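Local coordinates for cell division control protein 4 (Saccharomyces cerevisiae, PDB 3V7D), which recognises phosphorylated target proteins, among them the CDK inhibitor SIC1, as the substrate-binding F-box subunit of an SCF ubiquitin ligase, at residues 76-81 and 92-97; 22-27 and 50-55; 334-339 and 344-349. The protein carries 1 engineered substitution. All blocks are in the same frame, centred on the assembly; numbering follows the deposited sequence.

Contact 1: residues 76-81 and 92-97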
# COMPACT_ATOMS: atom_id res chain seq x y z
N LEU B 76 -7.38 6.12 12.05
CA LEU B 76 -8.80 6.30 12.31
C LEU B 76 -9.55 4.96 12.27
O LEU B 76 -10.34 4.64 13.16
CB LEU B 76 -9.40 7.25 11.28
CG LEU B 76 -10.86 7.61 11.54
CD1 LEU B 76 -10.99 8.32 12.88
CD2 LEU B 76 -11.38 8.47 10.43
N LYS B 77 -9.29 4.19 11.21
CA LYS B 77 -9.86 2.86 11.07
C LYS B 77 -9.52 1.98 12.28
O LYS B 77 -10.36 1.22 12.78
CB LYS B 77 -9.34 2.22 9.78
CG LYS B 77 -9.94 0.87 9.46
CD LYS B 77 -9.47 0.38 8.09
CE LYS B 77 -8.63 -0.90 8.18
NZ LYS B 77 -8.11 -1.34 6.84
N LEU B 78 -8.28 2.09 12.77
CA LEU B 78 -7.84 1.36 13.96
C LEU B 78 -8.56 1.82 15.23
O LEU B 78 -8.86 1.01 16.12
CB LEU B 78 -6.32 1.45 14.12
CG LEU B 78 -5.50 0.62 13.13
CD1 LEU B 78 -4.01 0.77 13.38
CD2 LEU B 78 -5.92 -0.84 13.20
N SER B 79 -8.83 3.11 15.32
CA SER B 79 -9.54 3.66 16.46
C SER B 79 -10.98 3.16 16.50
O SER B 79 -11.52 2.87 17.57
CB SER B 79 -9.53 5.19 16.42
OG SER B 79 -10.24 5.72 17.51
N GLN B 80 -11.59 3.06 15.32
CA GLN B 80 -12.94 2.54 15.19
C GLN B 80 -12.99 1.07 15.60
O GLN B 80 -13.93 0.62 16.25
CB GLN B 80 -13.44 2.70 13.75
CG GLN B 80 -13.56 4.15 13.28
CD GLN B 80 -13.92 4.27 11.80
OE1 GLN B 80 -13.81 3.31 11.03
NE2 GLN B 80 -14.37 5.46 11.40
N LYS B 81 -11.96 0.32 15.21
CA LYS B 81 -11.89 -1.11 15.51
C LYS B 81 -11.50 -1.36 16.97
O LYS B 81 -12.09 -2.22 17.63
CB LYS B 81 -10.90 -1.80 14.56
CG LYS B 81 -10.88 -3.31 14.68
CD LYS B 81 -9.90 -3.93 13.70
CE LYS B 81 -9.82 -5.44 13.85
NZ LYS B 81 -8.79 -6.04 12.96
N ARG B 92 0.67 -1.63 16.93
CA ARG B 92 1.35 -2.90 17.17
C ARG B 92 0.45 -4.07 16.78
O ARG B 92 0.89 -4.99 16.08
CB ARG B 92 1.81 -3.02 18.62
CG ARG B 92 2.26 -4.44 19.01
CD ARG B 92 3.02 -4.48 20.34
NE ARG B 92 2.27 -3.83 21.42
CZ ARG B 92 1.43 -4.46 22.22
NH1 ARG B 92 1.22 -5.77 22.07
NH2 ARG B 92 0.78 -3.80 23.17
N LEU B 93 -0.80 -4.04 17.21
CA LEU B 93 -1.74 -5.11 16.88
C LEU B 93 -1.99 -5.19 15.37
O LEU B 93 -2.08 -6.28 14.81
CB LEU B 93 -3.07 -4.94 17.63
CG LEU B 93 -3.04 -5.12 19.16
CD1 LEU B 93 -4.42 -5.53 19.66
CD2 LEU B 93 -1.98 -6.12 19.61
N SER B 94 -2.09 -4.04 14.73
CA SER B 94 -2.25 -3.98 13.29
C SER B 94 -1.04 -4.62 12.62
O SER B 94 -1.18 -5.39 11.67
CB SER B 94 -2.41 -2.53 12.82
OG SER B 94 -2.54 -2.46 11.41
N PHE B 95 0.15 -4.30 13.12
CA PHE B 95 1.36 -4.80 12.50
C PHE B 95 1.46 -6.32 12.61
O PHE B 95 1.80 -7.00 11.64
CB PHE B 95 2.62 -4.16 13.09
CG PHE B 95 3.88 -4.68 12.47
CD1 PHE B 95 4.38 -4.10 11.32
CD2 PHE B 95 4.53 -5.78 13.02
CE1 PHE B 95 5.53 -4.60 10.73
CE2 PHE B 95 5.67 -6.27 12.44
CZ PHE B 95 6.17 -5.68 11.29
N LEU B 96 1.18 -6.83 13.80
CA LEU B 96 1.28 -8.26 14.05
C LEU B 96 0.30 -9.05 13.19
O LEU B 96 0.65 -10.09 12.64
CB LEU B 96 1.06 -8.57 15.54
CG LEU B 96 2.20 -8.12 16.46
CD1 LEU B 96 1.84 -8.36 17.92
CD2 LEU B 96 3.49 -8.84 16.10
N GLU B 97 -0.92 -8.54 13.07
CA GLU B 97 -1.91 -9.18 12.22
C GLU B 97 -1.47 -9.16 10.75
O GLU B 97 -1.53 -10.18 10.06
CB GLU B 97 -3.28 -8.50 12.37
CG GLU B 97 -4.33 -9.04 11.41
CD GLU B 97 -5.74 -8.58 11.74
OE1 GLU B 97 -5.91 -7.48 12.31
OE2 GLU B 97 -6.69 -9.34 11.44
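L78 and S94 meet where helix 71-81 packs on the longer helix 87-106, in the all-helical part of the chain that leads into the WD40 propeller. Both methyls of the leucine reach the serine's carbon: L78 CD1 lies 3.7 Å from S94 CB, and L78 CD2 3.9 Å from the same atom. The small serine suits a place where two helix backbones come close, L78 CA and S94 CA being 7.8 Å apart, while the branched leucine spans what separation remains. Shortening L78 to an alanine is likely to open a gap beside S94 CB and strip R90 and L91, which also touch this leucine, of an apolar neighbour. One turn further along each helix, K81 and E97 extend toward each other from opposite directions and form a salt bridge at the more open border of the contact. The lysine gets there with CG anti to the backbone N (chi1 -173°) and every later torsion extended, so that its full length is spent on reaching the other helix. Behind the first shell, L60 of helix 53-62 rests on S94, and S94 OG has a weak hydrogen bond with N98 OD1. The ion pair is lopsided: K81 NZ stands 3.3 Å from E97 OE1 but 4.2 Å from E97 OE2.

Contact 2: residues 22-27 and 50-55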
# COMPACT_ATOMS: atom_id res chain seq x y z
N ILE B 22 17.19 7.74 22.84
CA ILE B 22 18.33 6.91 22.46
C ILE B 22 18.00 5.42 22.48
O ILE B 22 18.40 4.68 21.58
CB ILE B 22 19.56 7.21 23.33
CG1 ILE B 22 19.97 8.67 23.17
CG2 ILE B 22 20.72 6.28 22.97
CD1 ILE B 22 21.23 9.04 23.92
N SER B 23 17.27 4.98 23.49
CA SER B 23 16.84 3.58 23.55
C SER B 23 15.88 3.31 22.40
O SER B 23 15.82 2.20 21.88
CB SER B 23 16.18 3.26 24.88
OG SER B 23 17.13 3.26 25.94
N LEU B 24 15.15 4.35 22.00
CA LEU B 24 14.22 4.25 20.88
C LEU B 24 14.99 4.03 19.59
O LEU B 24 14.59 3.25 18.72
CB LEU B 24 13.40 5.52 20.77
CG LEU B 24 11.97 5.28 20.30
CD1 LEU B 24 11.23 4.50 21.37
CD2 LEU B 24 11.27 6.60 19.99
N LYS B 25 16.11 4.73 19.47
CA LYS B 25 17.00 4.59 18.33
C LYS B 25 17.50 3.15 18.20
O LYS B 25 17.66 2.62 17.10
CB LYS B 25 18.17 5.57 18.49
CG LYS B 25 19.06 5.69 17.28
CD LYS B 25 20.09 6.82 17.45
CE LYS B 25 19.42 8.17 17.66
NZ LYS B 25 19.92 9.19 16.69
N ILE B 26 17.74 2.51 19.34
CA ILE B 26 18.22 1.14 19.38
C ILE B 26 17.17 0.17 18.84
O ILE B 26 17.48 -0.74 18.06
CB ILE B 26 18.65 0.74 20.81
CG1 ILE B 26 19.86 1.56 21.26
CG2 ILE B 26 18.97 -0.75 20.89
CD1 ILE B 26 20.27 1.34 22.71
N PHE B 27 15.92 0.37 19.25
CA PHE B 27 14.83 -0.48 18.80
C PHE B 27 14.53 -0.32 17.31
O PHE B 27 14.11 -1.26 16.65
CB PHE B 27 13.57 -0.26 19.64
CG PHE B 27 13.69 -0.78 21.04
CD1 PHE B 27 13.90 -2.13 21.28
CD2 PHE B 27 13.58 0.08 22.12
CE1 PHE B 27 14.00 -2.61 22.57
CE2 PHE B 27 13.68 -0.39 23.42
CZ PHE B 27 13.89 -1.74 23.64
N ARG B 50 6.08 0.22 24.17
CA ARG B 50 4.68 0.55 23.91
C ARG B 50 4.40 2.04 24.02
O ARG B 50 3.26 2.48 23.94
CB ARG B 50 3.77 -0.25 24.84
CG ARG B 50 3.90 -1.75 24.65
CD ARG B 50 3.19 -2.52 25.75
NE ARG B 50 1.77 -2.24 25.78
CZ ARG B 50 0.96 -2.57 26.78
NH1 ARG B 50 1.45 -3.20 27.84
NH2 ARG B 50 -0.33 -2.28 26.72
N LYS B 51 5.46 2.82 24.20
CA LYS B 51 5.35 4.26 24.39
C LYS B 51 5.40 4.98 23.05
O LYS B 51 4.74 6.01 22.86
CB LYS B 51 6.50 4.74 25.27
CG LYS B 51 6.14 5.71 26.37
CD LYS B 51 7.41 6.03 27.16
CE LYS B 51 7.17 7.01 28.29
NZ LYS B 51 6.50 6.37 29.46
N SER B 52 6.18 4.46 22.11
CA SER B 52 6.41 5.17 20.86
C SER B 52 5.44 4.78 19.76
O SER B 52 5.20 3.60 19.51
CB SER B 52 7.85 4.96 20.37
OG SER B 52 8.10 3.58 20.18
N THR B 53 4.89 5.79 19.10
CA THR B 53 4.08 5.58 17.91
C THR B 53 5.01 5.31 16.74
O THR B 53 4.79 4.39 15.95
CB THR B 53 3.22 6.83 17.61
OG1 THR B 53 2.14 6.91 18.55
CG2 THR B 53 2.64 6.76 16.20
N SER B 54 6.07 6.12 16.65
CA SER B 54 6.98 6.10 15.51
C SER B 54 7.58 4.72 15.25
O SER B 54 7.74 4.32 14.10
CB SER B 54 8.08 7.15 15.68
OG SER B 54 8.91 6.85 16.79
N LEU B 55 7.89 3.99 16.32
CA LEU B 55 8.46 2.66 16.19
C LEU B 55 7.57 1.77 15.33
O LEU B 55 8.04 1.11 14.41
CB LEU B 55 8.66 2.03 17.57
CG LEU B 55 9.40 0.70 17.71
CD1 LEU B 55 10.05 0.63 19.07
CD2 LEU B 55 8.46 -0.48 17.52
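The backbones approach most closely at F27 and L55, whose CA atoms are 7.6 Å apart; helix 20-27 faces the turn at 50-52 and the first residues of helix 53-62, and side chains fill the space between. L24 does most of the touching. Both its methyls rest on S52: L24 CD1 comes within 3.5 Å of S52 OG and 3.6 Å of S52 CB, while L24 CD2, 3.8 Å from S52 CB, also reaches S54 OG at 4.0 Å. Serines suit this bend because they are small enough to let a leucine settle against the chain as it turns into a helix. The hydroxyl of S52 sits between its own backbone N and carbonyl carbon (chi1 59°), a rotation that brings OG up to the leucine methyl. F27 joins in through its root and less through its ring, F27 CB lying 3.7 Å from L55 CD1. With CG anti to its carbonyl carbon (chi1 -70°), the phenyl group heads off from the 50-55 side, and L55 CD1 meets it obliquely. This is core packing of the F-box, a leucine seated on two serines beside the apolar pair of F27 and L55, with no polar bond between the segments. I22, K25 and I26 of helix 20-27 pack on another protein chain, presumably SKP1, as expected of an F-box. Helix 32-39 lines the same core, I35 touching L55 and S38 touching F27, and I15 of helix 14-17 also packs on F27.

Contact 3: residues 334-339 and 344-349. Engineered in segment 344-349: L344 (natural residue Cys).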
# COMPACT_ATOMS: atom_id res chain seq x y z
N ILE B 334 2.55 2.26 -23.33
CA ILE B 334 1.96 2.92 -22.18
C ILE B 334 2.50 4.34 -22.14
O ILE B 334 3.71 4.55 -22.25
CB ILE B 334 2.36 2.22 -20.88
CG1 ILE B 334 1.87 0.77 -20.88
CG2 ILE B 334 1.79 2.97 -19.69
CD1 ILE B 334 2.61 -0.11 -19.90
N ARG B 335 1.62 5.32 -21.98
CA ARG B 335 2.06 6.70 -21.92
C ARG B 335 1.80 7.35 -20.57
O ARG B 335 0.76 7.12 -19.95
CB ARG B 335 1.43 7.54 -23.04
CG ARG B 335 2.02 7.24 -24.41
CD ARG B 335 1.47 8.16 -25.47
NE ARG B 335 2.30 8.12 -26.67
CZ ARG B 335 2.56 9.18 -27.43
NH1 ARG B 335 2.06 10.37 -27.11
NH2 ARG B 335 3.32 9.06 -28.51
N ILE B 336 2.75 8.16 -20.13
CA ILE B 336 2.63 8.91 -18.89
C ILE B 336 2.47 10.38 -19.26
O ILE B 336 3.29 10.93 -20.00
CB ILE B 336 3.88 8.75 -18.01
CG1 ILE B 336 4.21 7.26 -17.83
CG2 ILE B 336 3.68 9.45 -16.67
CD1 ILE B 336 3.14 6.48 -17.10
N TRP B 337 1.43 11.02 -18.75
CA TRP B 337 1.13 12.40 -19.10
C TRP B 337 1.19 13.30 -17.87
O TRP B 337 0.78 12.90 -16.78
CB TRP B 337 -0.25 12.51 -19.74
CG TRP B 337 -0.53 11.54 -20.84
CD1 TRP B 337 -0.90 10.23 -20.71
CD2 TRP B 337 -0.51 11.80 -22.25
NE1 TRP B 337 -1.09 9.66 -21.95
CE2 TRP B 337 -0.86 10.60 -22.91
CE3 TRP B 337 -0.21 12.93 -23.02
CZ2 TRP B 337 -0.92 10.51 -24.30
CZ3 TRP B 337 -0.28 12.84 -24.40
CH2 TRP B 337 -0.63 11.63 -25.02
N ASP B 338 1.68 14.53 -18.05
CA ASP B 338 1.71 15.52 -16.98
C ASP B 338 0.40 16.31 -17.00
O ASP B 338 0.16 17.08 -17.92
CB ASP B 338 2.90 16.47 -17.17
CG ASP B 338 3.13 17.38 -15.98
OD1 ASP B 338 2.18 17.64 -15.21
OD2 ASP B 338 4.28 17.84 -15.81
N LEU B 339 -0.43 16.12 -15.98
CA LEU B 339 -1.73 16.79 -15.96
C LEU B 339 -1.68 18.21 -15.41
O LEU B 339 -2.72 18.81 -15.11
CB LEU B 339 -2.76 15.96 -15.19
CG LEU B 339 -3.18 14.63 -15.82
CD1 LEU B 339 -4.61 14.28 -15.42
CD2 LEU B 339 -3.02 14.66 -17.33
N LEU B 344 3.03 15.14 -22.68
CA LEU B 344 3.58 13.80 -22.60
C LEU B 344 4.84 13.82 -21.75
O LEU B 344 5.69 14.71 -21.90
CB LEU B 344 3.91 13.28 -24.01
CG LEU B 344 4.62 11.92 -24.11
CD1 LEU B 344 3.71 10.78 -23.64
CD2 LEU B 344 5.11 11.66 -25.54
N MET B 345 4.97 12.86 -20.84
CA MET B 345 6.18 12.73 -20.04
C MET B 345 7.01 11.57 -20.55
O MET B 345 8.16 11.75 -20.96
CB MET B 345 5.83 12.51 -18.57
CG MET B 345 5.08 13.65 -17.92
SD MET B 345 4.59 13.24 -16.24
CE MET B 345 6.19 12.90 -15.50
N TYR B 346 6.43 10.37 -20.53
CA TYR B 346 7.15 9.16 -20.92
C TYR B 346 6.32 8.22 -21.79
O TYR B 346 5.09 8.16 -21.68
CB TYR B 346 7.60 8.40 -19.67
CG TYR B 346 8.38 9.23 -18.68
CD1 TYR B 346 9.61 9.78 -19.01
CD2 TYR B 346 7.88 9.45 -17.40
CE1 TYR B 346 10.32 10.53 -18.10
CE2 TYR B 346 8.59 10.20 -16.48
CZ TYR B 346 9.81 10.74 -16.83
OH TYR B 346 10.52 11.49 -15.92
N THR B 347 7.00 7.50 -22.67
CA THR B 347 6.40 6.36 -23.35
C THR B 347 7.12 5.10 -22.89
O THR B 347 8.35 4.99 -23.00
CB THR B 347 6.50 6.47 -24.88
OG1 THR B 347 5.93 7.72 -25.32
CG2 THR B 347 5.74 5.33 -25.54
N LEU B 348 6.36 4.17 -22.34
CA LEU B 348 6.91 2.92 -21.84
C LEU B 348 6.65 1.82 -22.86
O LEU B 348 5.52 1.62 -23.29
CB LEU B 348 6.26 2.54 -20.51
CG LEU B 348 6.14 3.65 -19.46
CD1 LEU B 348 5.49 3.13 -18.19
CD2 LEU B 348 7.50 4.26 -19.17
N GLN B 349 7.71 1.12 -23.25
CA GLN B 349 7.61 0.05 -24.23
C GLN B 349 8.08 -1.26 -23.62
O GLN B 349 9.28 -1.56 -23.63
CB GLN B 349 8.44 0.40 -25.47
CG GLN B 349 8.25 -0.56 -26.64
CD GLN B 349 6.83 -0.53 -27.18
OE1 GLN B 349 6.42 0.43 -27.83
NE2 GLN B 349 6.08 -1.59 -26.91
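I334 to D338 and L344 to L348 form the hairpin of the third and outermost strands of a WD40 propeller blade, antiparallel with 162° between their directions. I334 and L348 are a hydrogen-bonded pair, I334 N donating to L348 O at 3.0 Å and L348 N to I334 O at 2.7 Å. I336 N continues the ladder to Y346 O, but then M345 and Y346 both face I336, a classic beta bulge. I336 O consequently accepts two bonds, from M345 N at 2.7 Å and a longer one from Y346 N at 3.2 Å. M345 makes the kink with a near-helical backbone (psi -60°), and its side chain, bent at chi3, lies against the end of strand 334-338, M345 CG 3.6 Å from D338 CB and M345 SD 3.9 Å from I336 CG2. On the face of R335 and W337, the engineered L344 crosses R335 at about a right angle. L344 CD1 lies along R335 CB, CG and CD, 3.9 Å from R335 CD, while L344 CD2 covers one face of the guanidinium, 3.7 Å from R335 NH1; T347 OG1 lies over that face too. R335 also touches H309. W337 and D338 are the Trp-Asp pair closing WD 5: W337 NE1 bonds to S327 OG, and D338 OD1 to E340 N. Inward of the hairpin, strand 324-329 pairs with 334-338 through S327 and C325. The beta-branched I334 and I336, well suited to a buried strand, pack on I326 and reach the next blade, I334 meeting S367 of strand 364-369 and W377 of strand 373-378, while L348 also rests on W377.

Overall arrangement
From the N terminus, contact 2 closes first, bringing helix 20-27 against the start of helix 53-62 across the helices between them and so tying the F-box together. Contact 1 follows, packing helix 71-81 against helix 87-106 after a short connection. Contact 3 comes much later and closes only a tight hairpin in the propeller. The three are in series; none nests in or crosses another. Contacts 1 and 2 adjoin, their centres about 18 Å apart, and touch where R92 NH2 lies 3.2 Å from R50 NE; D89 forms salt bridges with both arginines. Contact 3 is remote, its nearest atoms about 27 Å from contact 1 and 31 Å from contact 2.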